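Local coordinates for lipase-esterase related protein (Clostridium acetobutylicum, PDB 3E0X) that probably acts as a hydrolase of the alpha/beta hydrolase fold, with unknown natural substrate, and holds ortho-xylene in its pocket, at residues E159-E162 with I167-N170; L29-E34 with I89-G94; F73-E78 with K104-V109; D48-G53 with I67-N72; L143-G148 with E199-V204. All coordinates share one frame; numbering follows the deposited sequence.

Interaction 1. Residues E159-E162 with I167-N170; sequences ETLE and IMIN
The backbones of Glu162 and Ile167 come to 7.0 Å between their CA atoms, where the loop 159-162 doubles back on the helical segment 167-170, and from there the two segments diverge. The CB of each of these two residues is directed at the other segment. Glu162 meets Ile167 with its aliphatic part: CB and CG each lie 4.0 Å from Ile167 CD1, and OE1 comes to 3.5 Å from that methyl. The bend at chi2 (-69°) curls the glutamate over the isoleucine, OE1 against its CD1 methyl, while the other oxygen, OE2, accepts from Asn28 ND2 and Gly53 N. A glutamate suits this place because one side chain supplies both an apolar stem and an acceptor for neighbouring loops.

Deeper in, Leu161 CD2 touches CE of the selenomethionine Met168 at 3.8 Å. Met168 leaves its helix with CG opposite the backbone N (chi1 -179°) and then folds at chi2 and chi3, which swings its terminal methyl round to the leucine. A long, flexible, apolar chain is well suited to such a reach. Both residues also touch the bound ortho-xylene, and Leu161 belongs to its pocket. The contact closes the short connection between helices 152-158 and 165-177, and Leu142 of helix 139-146 packs against both Leu161 and Met168.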
# COMPACT_ATOMS: atom_id res chain seq x y z
N GLU A 159 6.17 -11.10 11.31
CA GLU A 159 5.47 -11.25 12.59
C GLU A 159 4.55 -10.06 12.91
O GLU A 159 3.71 -10.15 13.79
CB GLU A 159 6.45 -11.52 13.75
CG GLU A 159 6.06 -11.04 15.17
CD GLU A 159 5.12 -11.97 15.95
OE1 GLU A 159 5.16 -13.21 15.73
OE2 GLU A 159 4.36 -11.46 16.81
N THR A 160 4.71 -8.95 12.18
CA THR A 160 3.81 -7.81 12.39
C THR A 160 2.45 -7.93 11.69
O THR A 160 1.53 -7.10 11.92
CB THR A 160 4.43 -6.44 11.97
OG1 THR A 160 4.46 -6.33 10.54
CG2 THR A 160 5.82 -6.24 12.55
N LEU A 161 2.31 -8.96 10.85
CA LEU A 161 1.06 -9.18 10.15
C LEU A 161 -0.04 -9.45 11.17
O LEU A 161 0.23 -9.96 12.27
CB LEU A 161 1.15 -10.36 9.20
CG LEU A 161 1.54 -10.02 7.76
CD1 LEU A 161 2.78 -9.13 7.59
CD2 LEU A 161 1.67 -11.31 6.94
N GLU A 162 -1.27 -9.10 10.82
CA GLU A 162 -2.41 -9.33 11.70
C GLU A 162 -2.52 -10.79 12.10
O GLU A 162 -2.33 -11.68 11.26
CB GLU A 162 -3.69 -8.89 10.98
CG GLU A 162 -3.75 -7.38 10.72
CD GLU A 162 -3.92 -6.57 11.99
OE1 GLU A 162 -4.70 -6.98 12.89
OE2 GLU A 162 -3.25 -5.54 12.12
N ILE A 167 -8.72 -11.41 8.71
CA ILE A 167 -8.38 -10.12 8.12
C ILE A 167 -7.67 -10.30 6.77
O ILE A 167 -8.05 -9.68 5.76
CB ILE A 167 -7.56 -9.24 9.07
CG1 ILE A 167 -8.38 -8.96 10.35
CG2 ILE A 167 -7.12 -7.92 8.37
CD1 ILE A 167 -7.60 -8.25 11.40
N MSE A 168 -6.62 -11.13 6.73
CA MSE A 168 -5.95 -11.44 5.45
C MSE A 168 -6.96 -11.99 4.41
O MSE A 168 -6.92 -11.65 3.21
CB MSE A 168 -4.79 -12.41 5.68
CG MSE A 168 -4.05 -12.75 4.41
SE MSE A 168 -3.06 -11.22 3.67
CE MSE A 168 -1.47 -11.42 4.81
N ILE A 169 -7.84 -12.88 4.85
CA ILE A 169 -8.83 -13.44 3.94
C ILE A 169 -9.74 -12.33 3.35
O ILE A 169 -9.93 -12.24 2.13
CB ILE A 169 -9.63 -14.57 4.64
CG1 ILE A 169 -8.71 -15.78 4.89
CG2 ILE A 169 -10.85 -14.99 3.81
CD1 ILE A 169 -9.28 -16.81 5.82
N ASN A 170 -10.25 -11.46 4.22
CA ASN A 170 -11.06 -10.32 3.79
C ASN A 170 -10.33 -9.49 2.75
O ASN A 170 -10.89 -9.12 1.71
CB ASN A 170 -11.35 -9.45 4.99
CG ASN A 170 -12.17 -8.21 4.64
OD1 ASN A 170 -13.40 -8.25 4.60
ND2 ASN A 170 -11.49 -7.09 4.39

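Interaction 2. Residues L29-E34 with I89-G94; sequences LKIFGE and IGYSMG. With OXE (ortho-xylene), chain C.
The Phe32 ring meets the stem, not the ring, of Tyr91: CZ comes obliquely to Tyr91 CB at 3.7 Å. One face of the phenylalanine ring carries CG2 of Ile31, displaced toward the rim, and the ring also meets Phe21 edge-to-face. Over the centre of one face of the Tyr91 ring sits Ser92 CB, 3.7 Å above the plane. Ile31 crosses Tyr91 at about a right angle, its two branches meeting the ring obliquely, CG1 4.0 Å from CE2 and CG2 4.0 Å from CD2. Tyr91 CE2 also approaches the methyl C2' of ortho-xylene at 3.3 Å. With chi1 at 165° the tyrosine ring is thrown toward the 3-10 turn 29-31, and its hydroxyl goes on to bond His227 O.

Strand 86-91 leads here into the Gly-Tyr-Ser-Met-Gly sequence, and the strained angles of Ser92 (phi 61°) are consistent with the nucleophile elbow of alpha/beta hydrolases. Gly90 and Gly94, without side chains, allow the tight turn. The side-chain contacts between the segments are apolar, so hydrocarbon and aromatic surface packs beside the probable elbow, and the hydroxyl of Tyr91 is satisfied by a backbone oxygen.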
# COMPACT_ATOMS: atom_id res chain seq x y z
N LEU A 29 0.25 -0.49 9.86
CA LEU A 29 1.29 0.51 9.56
C LEU A 29 2.70 0.04 9.95
O LEU A 29 3.68 0.61 9.49
CB LEU A 29 0.96 1.86 10.26
CG LEU A 29 0.92 1.85 11.79
CD1 LEU A 29 2.30 1.99 12.42
CD2 LEU A 29 0.01 2.98 12.31
N LYS A 30 2.78 -0.98 10.81
CA LYS A 30 4.07 -1.52 11.27
C LYS A 30 4.94 -2.04 10.12
O LYS A 30 6.17 -2.14 10.24
CB LYS A 30 3.84 -2.63 12.30
CG LYS A 30 3.13 -2.18 13.59
CD LYS A 30 2.76 -3.35 14.54
CE LYS A 30 1.84 -4.40 13.88
NZ LYS A 30 1.60 -5.68 14.65
N ILE A 31 4.30 -2.38 8.99
CA ILE A 31 5.02 -2.96 7.87
C ILE A 31 5.99 -1.97 7.23
O ILE A 31 6.93 -2.38 6.53
CB ILE A 31 4.02 -3.52 6.80
CG1 ILE A 31 4.70 -4.58 5.90
CG2 ILE A 31 3.37 -2.37 5.95
CD1 ILE A 31 5.13 -5.84 6.62
N PHE A 32 5.76 -0.67 7.49
CA PHE A 32 6.62 0.40 6.97
C PHE A 32 7.81 0.74 7.87
O PHE A 32 8.50 1.72 7.63
CB PHE A 32 5.76 1.65 6.73
CG PHE A 32 4.81 1.52 5.56
CD1 PHE A 32 5.30 1.43 4.27
CD2 PHE A 32 3.43 1.51 5.77
CE1 PHE A 32 4.42 1.35 3.17
CE2 PHE A 32 2.56 1.45 4.69
CZ PHE A 32 3.06 1.35 3.38
N GLY A 33 8.08 -0.10 8.88
CA GLY A 33 9.07 0.21 9.89
C GLY A 33 10.48 0.43 9.36
O GLY A 33 11.24 1.22 9.92
N GLU A 34 10.85 -0.30 8.31
CA GLU A 34 12.16 -0.06 7.71
C GLU A 34 12.14 1.12 6.76
O GLU A 34 13.04 1.93 6.77
CB GLU A 34 12.67 -1.30 6.98
CG GLU A 34 13.04 -2.43 7.89
CD GLU A 34 14.04 -2.03 9.00
OE1 GLU A 34 15.17 -1.63 8.69
OE2 GLU A 34 13.66 -2.15 10.19
N ILE A 89 1.61 6.94 -0.39
CA ILE A 89 2.48 5.78 -0.59
C ILE A 89 1.66 4.56 -0.21
O ILE A 89 1.38 4.39 0.97
CB ILE A 89 3.71 5.86 0.40
CG1 ILE A 89 4.47 7.19 0.23
CG2 ILE A 89 4.60 4.65 0.24
CD1 ILE A 89 5.20 7.34 -1.07
N GLY A 90 1.26 3.75 -1.18
CA GLY A 90 0.42 2.61 -0.90
C GLY A 90 1.12 1.31 -1.23
O GLY A 90 1.64 1.16 -2.34
N TYR A 91 1.10 0.37 -0.29
CA TYR A 91 1.73 -0.92 -0.49
C TYR A 91 0.71 -2.03 -0.65
O TYR A 91 -0.25 -2.07 0.12
CB TYR A 91 2.55 -1.22 0.78
CG TYR A 91 3.01 -2.66 0.96
CD1 TYR A 91 3.76 -3.32 -0.02
CD2 TYR A 91 2.68 -3.37 2.12
CE1 TYR A 91 4.21 -4.64 0.15
CE2 TYR A 91 3.08 -4.71 2.29
CZ TYR A 91 3.86 -5.33 1.32
OH TYR A 91 4.29 -6.63 1.49
N SER A 92 0.93 -2.95 -1.60
CA SER A 92 0.05 -4.11 -1.72
C SER A 92 -1.38 -3.62 -2.01
O SER A 92 -1.57 -2.80 -2.92
CB SER A 92 0.24 -5.00 -0.46
OG SER A 92 -0.88 -5.79 -0.08
N MSE A 93 -2.37 -4.11 -1.27
CA MSE A 93 -3.74 -3.59 -1.41
C MSE A 93 -3.76 -2.04 -1.33
O MSE A 93 -4.58 -1.39 -2.02
CB MSE A 93 -4.66 -4.16 -0.32
CG MSE A 93 -6.12 -3.72 -0.46
SE MSE A 93 -7.21 -4.56 0.90
CE MSE A 93 -6.39 -3.70 2.44
N GLY A 94 -2.87 -1.47 -0.51
CA GLY A 94 -2.74 -0.02 -0.37
C GLY A 94 -2.40 0.65 -1.69
O GLY A 94 -2.74 1.82 -1.86
C1 OXE C . 0.57 -9.11 1.43
C2 OXE C . 0.99 -8.23 2.54
C3 OXE C . 1.77 -8.74 3.58
C4 OXE C . 2.15 -10.09 3.53
C5 OXE C . 1.76 -10.93 2.49
C6 OXE C . 0.98 -10.45 1.42
C1' OXE C . -0.25 -8.53 0.30
C2' OXE C . 0.55 -6.80 2.55

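Interaction 3. Residues F73-E78 with K104-V109; sequences FITNSE and KKLPNV
Ile74 O, near the end of helix 63-76, accepts from Thr80 OG1, and a water stands 3.2 Å from it; the same water accepts from Asn108 ND2 at 3.0 Å, linking the helix end to the turn 106-109. Beneath this bridge the contact is hydrocarbon. Ile74 pushes both its arms at the loop: CG2 lies 3.9 Å from Leu106 CD1, and CD1 lies 4.0 Å from Val109 CG2. The beta-branched isoleucine can thus touch two residues at once, crossing Val109 at about a right angle and Leu106 obliquely.

Helices 63-76 and 93-102 belong to successive beta-alpha-beta crossovers, leading into the parallel strands 86-91 and 109-115, and the segment 104-109 is the connection from the second helix to its strand. A type I turn from Leu106 to Val109 makes that entry, its closing bond from Val109 N to Leu106 O being weak. Leu106 holds CG opposite its carbonyl carbon (chi1 -56°), which spreads its methyls over the helix: CD1 to Ile74 and CD2 to Thr75, whose OG1 is 3.8 Å away. That hydroxyl suits the solvent-exposed position, since it bonds back to Ala71 O within the helix. Val101 of helix 93-102 packs against both Ile74 and Leu106.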
# COMPACT_ATOMS: atom_id res chain seq x y z
N PHE A 73 -10.12 10.52 5.88
CA PHE A 73 -8.98 10.87 6.73
C PHE A 73 -8.24 12.07 6.13
O PHE A 73 -7.94 13.05 6.82
CB PHE A 73 -8.01 9.66 6.86
CG PHE A 73 -6.85 9.93 7.76
CD1 PHE A 73 -6.95 9.71 9.14
CD2 PHE A 73 -5.65 10.45 7.25
CE1 PHE A 73 -5.86 9.99 9.98
CE2 PHE A 73 -4.58 10.71 8.08
CZ PHE A 73 -4.69 10.50 9.45
N ILE A 74 -7.90 12.00 4.85
CA ILE A 74 -7.14 13.09 4.26
C ILE A 74 -7.88 14.44 4.41
O ILE A 74 -7.30 15.46 4.80
CB ILE A 74 -6.86 12.82 2.78
CG1 ILE A 74 -5.90 11.64 2.66
CG2 ILE A 74 -6.31 14.06 2.09
CD1 ILE A 74 -5.87 10.99 1.24
N THR A 75 -9.17 14.43 4.11
CA THR A 75 -9.94 15.65 4.08
C THR A 75 -10.17 16.21 5.47
O THR A 75 -10.16 17.44 5.67
CB THR A 75 -11.27 15.38 3.35
OG1 THR A 75 -10.97 15.04 2.00
CG2 THR A 75 -12.18 16.62 3.35
N ASN A 76 -10.31 15.32 6.46
CA ASN A 76 -10.84 15.71 7.77
C ASN A 76 -9.91 15.60 8.96
O ASN A 76 -10.15 16.26 9.96
CB ASN A 76 -12.16 15.00 8.05
CG ASN A 76 -13.23 15.38 7.06
OD1 ASN A 76 -13.62 16.56 6.95
ND2 ASN A 76 -13.72 14.40 6.32
N SER A 77 -8.83 14.81 8.89
CA SER A 77 -7.90 14.70 10.01
C SER A 77 -7.17 16.01 10.23
O SER A 77 -6.80 16.71 9.26
CB SER A 77 -6.87 13.60 9.77
OG SER A 77 -5.92 13.54 10.83
N GLU A 78 -6.94 16.35 11.49
CA GLU A 78 -6.18 17.55 11.76
C GLU A 78 -4.75 17.49 11.22
O GLU A 78 -4.15 18.54 10.94
CB GLU A 78 -6.19 17.86 13.26
CG GLU A 78 -7.54 18.37 13.76
CD GLU A 78 -7.92 19.77 13.27
OE1 GLU A 78 -7.02 20.55 12.90
OE2 GLU A 78 -9.13 20.07 13.28
N LYS A 104 -10.37 10.46 -6.56
CA LYS A 104 -11.28 11.35 -5.84
C LYS A 104 -10.92 12.82 -6.06
O LYS A 104 -11.71 13.70 -5.69
CB LYS A 104 -11.25 11.05 -4.33
CG LYS A 104 -11.74 9.65 -3.93
CD LYS A 104 -13.24 9.53 -4.03
CE LYS A 104 -13.73 8.24 -3.39
NZ LYS A 104 -15.16 8.33 -2.98
N LYS A 105 -9.72 13.08 -6.59
CA LYS A 105 -9.31 14.45 -6.98
C LYS A 105 -9.33 15.39 -5.76
O LYS A 105 -9.83 16.53 -5.83
CB LYS A 105 -10.22 15.03 -8.09
CG LYS A 105 -10.48 14.12 -9.28
CD LYS A 105 -9.21 13.61 -9.86
CE LYS A 105 -9.44 12.91 -11.22
NZ LYS A 105 -9.94 13.86 -12.25
N LEU A 106 -8.79 14.91 -4.63
CA LEU A 106 -8.67 15.74 -3.43
C LEU A 106 -7.66 16.85 -3.68
O LEU A 106 -6.62 16.60 -4.28
CB LEU A 106 -8.27 14.88 -2.22
CG LEU A 106 -9.21 13.71 -1.94
CD1 LEU A 106 -8.70 12.93 -0.71
CD2 LEU A 106 -10.64 14.22 -1.74
N PRO A 107 -7.98 18.10 -3.28
CA PRO A 107 -7.12 19.21 -3.73
C PRO A 107 -5.66 19.10 -3.28
O PRO A 107 -4.79 19.59 -3.99
CB PRO A 107 -7.81 20.47 -3.17
CG PRO A 107 -8.75 19.99 -2.13
CD PRO A 107 -9.15 18.60 -2.55
N ASN A 108 -5.41 18.48 -2.13
CA ASN A 108 -4.06 18.46 -1.55
C ASN A 108 -3.23 17.21 -1.84
O ASN A 108 -2.07 17.14 -1.43
CB ASN A 108 -4.09 18.76 -0.04
CG ASN A 108 -4.74 20.12 0.28
OD1 ASN A 108 -4.61 21.10 -0.47
ND2 ASN A 108 -5.44 20.17 1.40
N VAL A 109 -3.81 16.24 -2.54
CA VAL A 109 -3.08 15.04 -2.90
C VAL A 109 -2.40 15.33 -4.23
O VAL A 109 -3.08 15.56 -5.25
CB VAL A 109 -4.01 13.81 -3.00
CG1 VAL A 109 -3.24 12.62 -3.59
CG2 VAL A 109 -4.54 13.47 -1.61
O HOH W 1 -6.29 17.61 2.71

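Interaction 4. Residues D48-G53 with I67-N72; sequences DLKGHG and IDNVAN
A single water joins Lys50 to Asn69 where the two segments run closest: it accepts from Lys50 N at 2.9 Å and from Asn69 ND2 at a short 2.6 Å. The amide of Asn69 thus reaches the loop backbone through one intermediary, a task for which its N-H groups suit it. Its ND2 also rests 3.7 Å from Lys50 CB, the two side chains crossing at about a right angle. Lys50 runs out almost straight along its methylenes and bends at the last torsion (chi4 -93°), so that NZ can bond Gln58 O. On the buried side Leu49 CD2 presses on Val70 CG2 at 3.6 Å, a methyl contact between two residues apt for a dry interior.

The loop is stiffened from within. A type II turn runs from Leu49 to His52, with Gly51 at its third position where positive phi is needed, and Gly51 with His52 forms a G1 beta bulge facing Ser55. His52 folds ND1 back onto Lys50 O at 2.9 Å; the oxygen lies close to the ring plane, but the nitrogen sits 54° out of the carbonyl plane. NE2 of the same ring bonds Asp171 OD2 on helix 165-177. The segment 48-53 follows strand 43-47 and meets the middle of helix 63-76, while Ile97 of helix 93-102 packs against both Leu49 and Val70.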
# COMPACT_ATOMS: atom_id res chain seq x y z
N ASP A 48 -3.36 3.27 10.05
CA ASP A 48 -3.92 1.91 10.14
C ASP A 48 -5.30 1.94 9.49
O ASP A 48 -6.20 2.72 9.89
CB ASP A 48 -4.05 1.46 11.61
CG ASP A 48 -2.77 0.86 12.18
OD1 ASP A 48 -1.95 0.28 11.42
OD2 ASP A 48 -2.61 0.92 13.42
N LEU A 49 -5.50 1.09 8.49
CA LEU A 49 -6.83 0.99 7.87
C LEU A 49 -7.82 0.40 8.87
O LEU A 49 -7.44 -0.32 9.78
CB LEU A 49 -6.79 0.12 6.60
CG LEU A 49 -5.92 0.63 5.45
CD1 LEU A 49 -5.76 -0.44 4.36
CD2 LEU A 49 -6.55 1.93 4.92
N LYS A 50 -9.09 0.69 8.69
CA LYS A 50 -10.12 0.23 9.62
C LYS A 50 -10.02 -1.27 9.80
O LYS A 50 -9.88 -2.04 8.84
CB LYS A 50 -11.50 0.65 9.08
CG LYS A 50 -12.72 0.35 9.97
CD LYS A 50 -13.98 1.09 9.38
CE LYS A 50 -15.27 0.63 9.96
NZ LYS A 50 -15.90 -0.45 9.17
N GLY A 51 -10.07 -1.68 11.06
CA GLY A 51 -9.97 -3.09 11.42
C GLY A 51 -8.57 -3.67 11.48
O GLY A 51 -8.41 -4.87 11.75
N HIS A 52 -7.56 -2.85 11.18
CA HIS A 52 -6.17 -3.28 11.20
C HIS A 52 -5.43 -2.49 12.28
O HIS A 52 -5.81 -1.34 12.56
CB HIS A 52 -5.50 -2.98 9.87
CG HIS A 52 -6.13 -3.67 8.69
ND1 HIS A 52 -7.37 -3.33 8.19
CD2 HIS A 52 -5.66 -4.66 7.87
CE1 HIS A 52 -7.65 -4.09 7.13
NE2 HIS A 52 -6.62 -4.90 6.92
N GLY A 53 -4.38 -3.09 12.86
CA GLY A 53 -3.60 -2.39 13.88
C GLY A 53 -4.51 -1.83 14.96
O GLY A 53 -5.35 -2.53 15.49
N ILE A 67 -10.91 3.07 0.20
CA ILE A 67 -10.71 4.35 -0.50
C ILE A 67 -11.52 5.46 0.17
O ILE A 67 -10.97 6.53 0.48
CB ILE A 67 -11.09 4.22 -2.02
CG1 ILE A 67 -10.09 3.31 -2.77
CG2 ILE A 67 -11.24 5.58 -2.67
CD1 ILE A 67 -10.62 2.81 -4.12
N ASP A 68 -12.79 5.19 0.46
CA ASP A 68 -13.63 6.17 1.15
C ASP A 68 -13.09 6.51 2.54
O ASP A 68 -13.09 7.67 2.95
CB ASP A 68 -15.07 5.67 1.23
CG ASP A 68 -15.77 5.66 -0.13
OD1 ASP A 68 -15.22 6.23 -1.08
OD2 ASP A 68 -16.87 5.05 -0.22
N ASN A 69 -12.61 5.50 3.26
CA ASN A 69 -12.05 5.76 4.59
C ASN A 69 -10.82 6.66 4.51
O ASN A 69 -10.63 7.55 5.35
CB ASN A 69 -11.65 4.47 5.31
CG ASN A 69 -12.81 3.54 5.64
OD1 ASN A 69 -14.00 3.90 5.68
ND2 ASN A 69 -12.44 2.32 5.92
N VAL A 70 -9.94 6.36 3.56
CA VAL A 70 -8.68 7.11 3.43
C VAL A 70 -8.96 8.53 2.95
O VAL A 70 -8.34 9.48 3.45
CB VAL A 70 -7.64 6.37 2.56
CG1 VAL A 70 -6.43 7.25 2.34
CG2 VAL A 70 -7.24 5.07 3.26
N ALA A 71 -9.90 8.69 2.02
CA ALA A 71 -10.27 10.04 1.58
C ALA A 71 -10.86 10.85 2.75
O ALA A 71 -10.52 12.03 2.91
CB ALA A 71 -11.23 10.00 0.37
N ASN A 72 -11.69 10.23 3.58
CA ASN A 72 -12.24 10.92 4.76
C ASN A 72 -11.13 11.37 5.69
O ASN A 72 -11.16 12.49 6.21
CB ASN A 72 -13.23 9.98 5.45
CG ASN A 72 -13.81 10.55 6.71
OD1 ASN A 72 -14.31 11.67 6.71
ND2 ASN A 72 -13.78 9.76 7.79
O HOH W 2 -9.84 2.06 6.22

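Interaction 5. Residues L143-G148 with E199-V204; sequences LECIGG and ELLTLV
This is a helix-end to loop contact, part apolar and part water-bridged: Cys145, in the last turn of helix 139-146, lies against Leu200 and Leu201 in the loop after strand 191-196. The thiol does the touching, with SG 3.9 Å from Leu201 CB and 4.1 Å from Leu200 CB; a small, weakly polar group can rest against both leucine stems at once. Farther out, Glu144 stretches with CG opposite its backbone N (chi1 -173°) and lays its chain across Leu200 at about a right angle, CG being 3.7 Å from CD1.

One water ties the backbones together. It donates to Cys145 O at 2.8 Å and to Glu199 OE2 at 2.7 Å, and accepts from Leu200 N. Glu199 OE2 also takes Leu201 N nearly along its C-O axis and Thr202 N at 3.0 Å from above the carboxylate plane, bonds that fix the carboxylate's rotation. A Schellman motif ends the helix, Gly148 N bonding Leu143 O at 2.8 Å, with glycine at the positive phi of Gly147. Glu199 OE1 accepts from His227 ND1; an acid after this strand paired with a histidine after the next is consistent with the serine-histidine-acid triad of alpha/beta hydrolases, with Ser92 as the probable nucleophile.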
# COMPACT_ATOMS: atom_id res chain seq x y z
N LEU A 143 4.61 -17.17 2.58
CA LEU A 143 6.02 -17.08 2.82
C LEU A 143 6.78 -17.08 1.49
O LEU A 143 7.80 -16.39 1.34
CB LEU A 143 6.49 -18.22 3.73
CG LEU A 143 6.16 -18.01 5.21
CD1 LEU A 143 6.29 -19.32 5.98
CD2 LEU A 143 7.08 -16.95 5.80
N GLU A 144 6.33 -17.87 0.52
CA GLU A 144 6.99 -17.91 -0.77
C GLU A 144 6.90 -16.53 -1.43
O GLU A 144 7.88 -16.04 -2.02
CB GLU A 144 6.36 -19.00 -1.67
CG GLU A 144 7.10 -19.20 -2.97
CD GLU A 144 6.47 -20.27 -3.85
OE1 GLU A 144 5.43 -20.87 -3.45
OE2 GLU A 144 7.02 -20.52 -4.95
N CYS A 145 5.75 -15.89 -1.27
CA CYS A 145 5.53 -14.58 -1.91
C CYS A 145 6.42 -13.50 -1.33
O CYS A 145 6.82 -12.57 -2.03
CB CYS A 145 4.07 -14.16 -1.81
SG CYS A 145 2.98 -15.14 -2.88
N ILE A 146 6.70 -13.59 -0.04
CA ILE A 146 7.54 -12.56 0.57
C ILE A 146 9.02 -12.89 0.48
O ILE A 146 9.87 -12.08 0.86
CB ILE A 146 7.14 -12.21 2.04
CG1 ILE A 146 7.47 -13.37 2.99
CG2 ILE A 146 5.66 -11.77 2.08
CD1 ILE A 146 8.26 -12.98 4.23
N GLY A 147 9.35 -14.09 -0.01
CA GLY A 147 10.74 -14.53 -0.16
C GLY A 147 11.31 -15.23 1.05
O GLY A 147 12.54 -15.34 1.18
N GLY A 148 10.44 -15.74 1.91
CA GLY A 148 10.87 -16.48 3.09
C GLY A 148 11.32 -15.57 4.20
O GLY A 148 11.36 -14.34 4.05
N GLU A 199 8.28 -10.83 -8.25
CA GLU A 199 6.96 -11.02 -7.62
C GLU A 199 6.18 -12.20 -8.15
O GLU A 199 6.07 -12.37 -9.38
CB GLU A 199 6.09 -9.79 -7.83
CG GLU A 199 6.36 -8.69 -6.85
CD GLU A 199 5.54 -8.80 -5.59
OE1 GLU A 199 5.63 -7.86 -4.77
OE2 GLU A 199 4.82 -9.82 -5.40
N LEU A 200 5.59 -12.95 -7.21
CA LEU A 200 4.56 -13.94 -7.49
C LEU A 200 3.16 -13.42 -7.21
O LEU A 200 2.20 -13.95 -7.74
CB LEU A 200 4.79 -15.19 -6.61
CG LEU A 200 6.06 -15.97 -6.88
CD1 LEU A 200 6.13 -17.09 -5.86
CD2 LEU A 200 6.09 -16.58 -8.27
N LEU A 201 3.06 -12.43 -6.34
CA LEU A 201 1.76 -11.97 -5.86
C LEU A 201 1.31 -10.74 -6.60
O LEU A 201 0.40 -10.83 -7.43
CB LEU A 201 1.81 -11.74 -4.34
CG LEU A 201 0.49 -11.46 -3.63
CD1 LEU A 201 -0.41 -12.70 -3.64
CD2 LEU A 201 0.77 -11.00 -2.20
N THR A 202 1.95 -9.58 -6.36
CA THR A 202 1.63 -8.37 -7.14
C THR A 202 2.64 -8.32 -8.31
O THR A 202 3.70 -7.71 -8.23
CB THR A 202 1.65 -7.13 -6.26
OG1 THR A 202 2.93 -6.99 -5.63
CG2 THR A 202 0.58 -7.27 -5.16
N LEU A 203 2.29 -9.05 -9.37
CA LEU A 203 3.14 -9.24 -10.54
C LEU A 203 3.61 -7.94 -11.14
O LEU A 203 2.92 -6.93 -11.11
CB LEU A 203 2.38 -10.01 -11.63
CG LEU A 203 1.81 -11.38 -11.31
CD1 LEU A 203 0.95 -11.84 -12.49
CD2 LEU A 203 2.96 -12.35 -11.02
N VAL A 204 4.80 -7.98 -11.73
CA VAL A 204 5.34 -6.78 -12.35
C VAL A 204 4.36 -6.28 -13.45
O VAL A 204 4.20 -5.07 -13.67
CB VAL A 204 6.79 -6.99 -12.84
CG1 VAL A 204 6.88 -8.14 -13.81
CG2 VAL A 204 7.34 -5.71 -13.42
O HOH W 3 5.75 -12.22 -4.55

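In the fold
Along the chain, interaction 4 falls between the two segments of interaction 2, interaction 3 alternates with interaction 2, and interaction 1 lies within the span bridged by interaction 5. Interactions 3 and 4 share helix 63-76, their centres 13 Å apart, and are joined by the salt bridge of Lys104 to Asp68. Interaction 2, about 5 Å from the chain's centre, touches both interaction 4 and interaction 1, which in turn meet through Glu162 and Gly53. Interaction 5 lies at the far side, 32 Å from interaction 3 between centres. Interactions 1, 2 and 5 each contribute residues to the ortho-xylene pocket, which helices 139-146 and 165-177 border together with loops that follow the sheet's strands; interactions 3 and 4 pack its crossover helices and loops.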